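Local coordinates for bifunctional protein PutA (Bdellovibrio bacteriovorus, PDB 5UR2) that probably oxidises proline to glutamate in two steps, with a flavin-dependent proline dehydrogenase and an NAD-dependent L-glutamate gamma-semialdehyde dehydrogenase joined in one chain, at residues Glu329-Tyr334 and Ser354-Thr359; Tyr340-Glu343 and Arg349-Phe352. All blocks are in the same frame, centred on the assembly; numbering follows the deposited sequence.

Interaction 1: Glu329-Tyr334 and Ser354-Thr359; sequences ESDANY and SHNVRT. With P5F (N-propargylglycine-modified flavin adenine dinucleotide), chain F.
Thr359 CG2 rests on one face of the Tyr334 ring, 3.4 Å from CE1, and this is the tight part of the contact. With OG1 turned beside the backbone N (chi1 -54°), CG2 is left to face the ring, the two side chains crossing at about a right angle. The polar ends lead elsewhere: Tyr334 OH bonds to Leu301 O, and Thr359 OG1 to Lys303 NZ.

The other end is looser. Asp331 OD2 stays 4.2 Å from Asn356 ND2, and a water bridges them, donating to the carboxylate at 2.9 Å and accepting only weakly from the amide. Asp331 is also held by salt bridges to Lys303 and Lys327.

The modified FAD runs past both segments. Ser330 OG donates to adenine N3A, while the loop Ser354-Asn356 grips the pyrophosphate. Ser354 OG reaches O1P at 2.6 Å and accepts from Asn356 N, forming an ST turn. His355 uses both backbone N and ND1 on O2P, which lies in the plane of its ring at the edge. Asn356 ND2 gives O1A a nearly straight bond (2.7 Å, 169°), while OD1 caps helix 357-369 by accepting from Thr359 N at 3.1 Å, the donor standing well above the carbonyl plane. Phosphate binding and helix capping thus share one amide, and the helix N-terminus would probably help to stabilise the pyrophosphate charge.

Interaction 2: Tyr340-Glu343 and Arg349-Phe352; sequences YLLE and RPAF
Leu342 and Phe352 meet at the rim of the aromatic ring: Leu342 CG lies in the ring plane, 3.9 Å from CZ, the far corner of the phenyl group. The leucine therefore packs against the edge of the phenylalanine, and this is no CH-pi contact over a face. Its methyl CD1 is almost as near to CZ, at 4.0 Å, so the branch point and one arm share the same ring corner. Neither residue aims its CB straight at the other segment; the outer parts of both side chains make the approach. In Phe352, CG stands anti to the carbonyl carbon (chi1 -64°), which carries the ring back toward the helix and presents CZ to it.

The second methyl of Leu342, CD2, comes closest to Pro350. It touches Pro350 CG at 3.8 Å, the two side chains crossing at about a right angle, so the fork of the leucine spans the proline and the phenylalanine. Leu341 comes over a face of the proline ring, whereas Leu342 CD2 meets it at the CG edge. Leu341 CB is 3.9 Å from Pro350 CB, and CD1 reaches the same atom at 4.1 Å; here the side chains slide past each other in opposite directions. Pro350 and Leu341 both point their CB atoms across the interface, and their CA atoms, 6.1 Å apart, mark the closest backbone approach.

All four touching residues are buried, and every contact is carbon on carbon. The arrangement seats the end of helix 327-343 on strand 349-353, the sixth strand of the proline dehydrogenase barrel. Strand 298-302 pairs beside it, with Leu301 touching Phe352; Val283 of helix 279-293 covers Leu341, and Leu370 and Ile372, beyond helix 357-369, close over Leu342.

In the fold
Both contacts are largely buried, interaction 2 entirely so, while Asp331 in interaction 1 is partly exposed. They share helix 327-343, which leads into strand 349-353, itself followed by helix 357-369. Interaction 2 uses the C-terminal end of that helix against the strand and is wholly apolar. Interaction 1 uses its N-terminal part against the loop leaving the strand and the start of the next helix, where charges, a water and the flavin enter. Their centres are 14 Å apart, and they touch where Tyr334 OH lies 3.4 Å from Phe352 CA. Chemistry thus follows position: hydrocarbon between helix and barrel wall, polar groups at the C-terminal ends of the strands, where TIM barrels carry their active sites.

Interaction 1: Glu329-Tyr334 and Ser354-Thr359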
# COMPACT_ATOMS: atom_id res chain seq x y z
N GLU B 329 -5.35 -39.63 -17.10
CA GLU B 329 -6.70 -39.45 -17.65
C GLU B 329 -6.68 -39.47 -19.17
O GLU B 329 -7.56 -40.06 -19.80
CB GLU B 329 -7.33 -38.13 -17.19
CG GLU B 329 -7.86 -38.10 -15.78
CD GLU B 329 -8.52 -36.77 -15.45
OE1 GLU B 329 -7.85 -35.71 -15.51
OE2 GLU B 329 -9.73 -36.78 -15.14
N SER B 330 -5.69 -38.81 -19.79
CA SER B 330 -5.61 -38.82 -21.25
C SER B 330 -5.36 -40.23 -21.79
O SER B 330 -6.04 -40.67 -22.72
CB SER B 330 -4.51 -37.87 -21.72
OG SER B 330 -4.85 -36.54 -21.41
N ASP B 331 -4.40 -40.95 -21.19
CA ASP B 331 -4.14 -42.32 -21.62
C ASP B 331 -5.40 -43.18 -21.47
O ASP B 331 -5.81 -43.88 -22.40
CB ASP B 331 -3.00 -42.92 -20.79
CG ASP B 331 -1.63 -42.28 -21.06
OD1 ASP B 331 -1.45 -41.58 -22.09
OD2 ASP B 331 -0.73 -42.50 -20.24
N ALA B 332 -6.06 -43.09 -20.31
CA ALA B 332 -7.23 -43.92 -20.06
C ALA B 332 -8.35 -43.59 -21.03
O ALA B 332 -9.03 -44.49 -21.55
CB ALA B 332 -7.71 -43.76 -18.62
N ASN B 333 -8.55 -42.30 -21.29
CA ASN B 333 -9.57 -41.89 -22.25
C ASN B 333 -9.20 -42.34 -23.67
O ASN B 333 -10.07 -42.70 -24.46
CB ASN B 333 -9.75 -40.37 -22.20
CG ASN B 333 -10.94 -39.91 -22.99
OD1 ASN B 333 -12.08 -40.22 -22.63
ND2 ASN B 333 -10.70 -39.19 -24.07
N TYR B 334 -7.90 -42.31 -24.01
CA TYR B 334 -7.47 -42.82 -25.31
C TYR B 334 -7.89 -44.27 -25.47
O TYR B 334 -8.49 -44.65 -26.49
CB TYR B 334 -5.95 -42.69 -25.45
CG TYR B 334 -5.43 -42.95 -26.86
CD1 TYR B 334 -5.38 -44.23 -27.39
CD2 TYR B 334 -4.95 -41.90 -27.63
CE1 TYR B 334 -4.91 -44.46 -28.69
CE2 TYR B 334 -4.47 -42.10 -28.90
CZ TYR B 334 -4.45 -43.39 -29.44
OH TYR B 334 -3.97 -43.56 -30.72
N SER B 354 0.41 -42.85 -31.85
CA SER B 354 1.02 -42.81 -30.53
C SER B 354 2.39 -43.48 -30.58
O SER B 354 2.57 -44.47 -31.29
CB SER B 354 0.17 -43.52 -29.47
OG SER B 354 0.80 -43.45 -28.21
N HIS B 355 3.33 -42.96 -29.80
CA HIS B 355 4.64 -43.59 -29.60
C HIS B 355 4.73 -44.38 -28.30
O HIS B 355 5.81 -44.88 -27.96
CB HIS B 355 5.75 -42.54 -29.66
CG HIS B 355 5.65 -41.60 -30.82
ND1 HIS B 355 4.94 -40.42 -30.76
CD2 HIS B 355 6.13 -41.69 -32.08
CE1 HIS B 355 5.01 -39.81 -31.92
NE2 HIS B 355 5.72 -40.55 -32.75
N ASN B 356 3.63 -44.50 -27.57
CA ASN B 356 3.59 -45.09 -26.24
C ASN B 356 3.33 -46.59 -26.36
O ASN B 356 2.29 -46.99 -26.89
CB ASN B 356 2.49 -44.37 -25.45
CG ASN B 356 2.31 -44.87 -24.02
OD1 ASN B 356 2.42 -46.06 -23.75
ND2 ASN B 356 2.00 -43.95 -23.11
N VAL B 357 4.27 -47.42 -25.87
CA VAL B 357 4.16 -48.87 -26.04
C VAL B 357 2.94 -49.42 -25.28
O VAL B 357 2.27 -50.33 -25.77
CB VAL B 357 5.46 -49.58 -25.61
CG1 VAL B 357 5.26 -51.09 -25.52
CG2 VAL B 357 6.56 -49.30 -26.61
N ARG B 358 2.63 -48.86 -24.10
CA ARG B 358 1.40 -49.25 -23.39
C ARG B 358 0.17 -49.03 -24.26
O ARG B 358 -0.63 -49.95 -24.48
CB ARG B 358 1.28 -48.49 -22.07
CG ARG B 358 -0.15 -48.42 -21.51
CD ARG B 358 -0.66 -49.77 -21.01
NE ARG B 358 -2.12 -49.81 -20.92
CZ ARG B 358 -2.81 -50.71 -20.21
NH1 ARG B 358 -2.17 -51.65 -19.53
NH2 ARG B 358 -4.14 -50.68 -20.19
N THR B 359 0.01 -47.80 -24.77
CA THR B 359 -1.12 -47.46 -25.64
C THR B 359 -1.20 -48.39 -26.85
O THR B 359 -2.27 -48.92 -27.17
CB THR B 359 -0.99 -46.01 -26.11
OG1 THR B 359 -0.84 -45.14 -24.98
CG2 THR B 359 -2.22 -45.58 -26.95
PA P5F F . 2.50 -40.01 -24.54
O1A P5F F . 1.96 -41.42 -24.12
O2A P5F F . 3.69 -39.52 -23.87
O5B P5F F . 1.55 -38.86 -24.28
C5B P5F F . 1.92 -37.49 -24.22
C4B P5F F . 0.63 -36.65 -24.30
O4B P5F F . -0.14 -36.68 -23.12
C3B P5F F . 0.80 -35.18 -24.58
O3B P5F F . 1.06 -34.92 -25.91
C2B P5F F . -0.49 -34.62 -24.15
O2B P5F F . -1.43 -34.81 -25.15
C1B P5F F . -0.84 -35.48 -22.98
N9A P5F F . -0.49 -34.91 -21.70
C8A P5F F . 0.76 -34.51 -21.26
N7A P5F F . 0.64 -34.06 -20.00
C5A P5F F . -0.69 -34.18 -19.57
C6A P5F F . -1.38 -33.86 -18.41
N6A P5F F . -0.69 -33.30 -17.28
N1A P5F F . -2.71 -34.07 -18.32
C2A P5F F . -3.39 -34.60 -19.36
N3A P5F F . -2.75 -34.90 -20.52
C4A P5F F . -1.43 -34.71 -20.66
N1 P5F F . -1.95 -33.64 -32.03
C2 P5F F . -3.10 -32.79 -32.21
O2 P5F F . -3.61 -32.14 -31.11
N3 P5F F . -3.70 -32.62 -33.50
C4 P5F F . -3.21 -33.28 -34.65
O4 P5F F . -3.85 -33.07 -35.88
C4X P5F F . -1.99 -34.18 -34.47
N5 P5F F . -1.31 -34.80 -35.60
C5X P5F F . -0.46 -35.96 -35.29
C6 P5F F . -0.18 -36.98 -36.35
C7 P5F F . 0.57 -38.14 -36.03
C7M P5F F . 0.85 -39.17 -37.10
C8 P5F F . 1.05 -38.35 -34.70
C8M P5F F . 1.85 -39.57 -34.32
C9 P5F F . 0.79 -37.39 -33.69
C9A P5F F . 0.01 -36.16 -34.02
N10 P5F F . -0.29 -35.18 -32.97
C10 P5F F . -1.42 -34.32 -33.20
C1' P5F F . 0.40 -35.18 -31.66
C2' P5F F . -0.22 -36.17 -30.67
O2' P5F F . -1.48 -35.72 -30.33
C3' P5F F . 0.60 -36.42 -29.40
O3' P5F F . 0.70 -35.23 -28.71
C4' P5F F . 2.01 -36.94 -29.63
O4' P5F F . 1.99 -37.66 -30.81
C5' P5F F . 2.63 -37.71 -28.45
O5' P5F F . 1.72 -38.56 -27.79
P P5F F . 2.05 -40.06 -27.25
O1P P5F F . 0.87 -41.09 -27.17
O2P P5F F . 3.28 -40.42 -28.17
O3P P5F F . 2.98 -39.77 -25.93
C21 P5F F . -0.44 -32.54 -36.60
C22 P5F F . -0.92 -33.73 -36.19
C23 P5F F . -1.37 -31.38 -36.97
O HOH W 1 0.11 -45.24 -20.72

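Interaction 2: Tyr340-Glu343 and Arg349-Phe352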
# COMPACT_ATOMS: atom_id res chain seq x y z
N TYR B 340 -13.97 -48.20 -28.34
CA TYR B 340 -15.26 -47.88 -28.94
C TYR B 340 -15.17 -47.90 -30.47
O TYR B 340 -16.01 -48.51 -31.14
CB TYR B 340 -15.77 -46.53 -28.44
CG TYR B 340 -17.22 -46.27 -28.81
CD1 TYR B 340 -18.25 -46.73 -27.99
CD2 TYR B 340 -17.56 -45.59 -29.96
CE1 TYR B 340 -19.58 -46.51 -28.32
CE2 TYR B 340 -18.88 -45.36 -30.30
CZ TYR B 340 -19.89 -45.83 -29.49
OH TYR B 340 -21.20 -45.59 -29.83
N LEU B 341 -14.17 -47.23 -31.04
CA LEU B 341 -14.00 -47.21 -32.49
C LEU B 341 -13.79 -48.62 -33.03
O LEU B 341 -14.36 -48.99 -34.06
CB LEU B 341 -12.84 -46.30 -32.87
CG LEU B 341 -13.01 -44.80 -32.56
CD1 LEU B 341 -11.67 -44.09 -32.49
CD2 LEU B 341 -13.91 -44.14 -33.59
N LEU B 342 -12.96 -49.43 -32.35
CA LEU B 342 -12.76 -50.81 -32.77
C LEU B 342 -14.06 -51.59 -32.73
O LEU B 342 -14.38 -52.35 -33.66
CB LEU B 342 -11.71 -51.48 -31.88
CG LEU B 342 -10.29 -50.99 -32.12
CD1 LEU B 342 -9.36 -51.58 -31.06
CD2 LEU B 342 -9.86 -51.38 -33.56
N GLU B 343 -14.85 -51.39 -31.66
CA GLU B 343 -16.14 -52.05 -31.55
C GLU B 343 -17.05 -51.74 -32.73
O GLU B 343 -17.88 -52.58 -33.10
CB GLU B 343 -16.82 -51.61 -30.25
CG GLU B 343 -18.06 -52.38 -29.96
CD GLU B 343 -17.74 -53.79 -29.53
OE1 GLU B 343 -16.91 -53.95 -28.59
OE2 GLU B 343 -18.30 -54.72 -30.14
N ARG B 349 -13.31 -46.08 -39.20
CA ARG B 349 -12.00 -46.75 -39.19
C ARG B 349 -11.03 -45.99 -38.31
O ARG B 349 -10.75 -44.80 -38.56
CB ARG B 349 -11.45 -46.88 -40.61
CG ARG B 349 -12.29 -47.79 -41.52
CD ARG B 349 -12.24 -49.28 -41.09
NE ARG B 349 -10.89 -49.85 -41.19
CZ ARG B 349 -10.36 -50.32 -42.31
NH1 ARG B 349 -11.05 -50.31 -43.45
NH2 ARG B 349 -9.12 -50.81 -42.31
N PRO B 350 -10.54 -46.60 -37.23
CA PRO B 350 -9.54 -45.93 -36.39
C PRO B 350 -8.14 -46.10 -36.95
O PRO B 350 -7.79 -47.15 -37.51
CB PRO B 350 -9.68 -46.64 -35.05
CG PRO B 350 -10.07 -48.05 -35.45
CD PRO B 350 -10.95 -47.90 -36.67
N ALA B 351 -7.34 -45.06 -36.78
CA ALA B 351 -5.89 -45.15 -36.91
C ALA B 351 -5.30 -44.63 -35.60
O ALA B 351 -5.75 -43.60 -35.09
CB ALA B 351 -5.39 -44.35 -38.12
N PHE B 352 -4.33 -45.36 -35.05
CA PHE B 352 -3.82 -45.10 -33.70
C PHE B 352 -2.47 -44.39 -33.79
O PHE B 352 -1.46 -44.99 -34.16
CB PHE B 352 -3.72 -46.39 -32.89
CG PHE B 352 -5.05 -47.02 -32.65
CD1 PHE B 352 -6.08 -46.28 -32.10
CD2 PHE B 352 -5.29 -48.33 -33.00
CE1 PHE B 352 -7.32 -46.83 -31.89
CE2 PHE B 352 -6.54 -48.91 -32.79
CZ PHE B 352 -7.56 -48.16 -32.23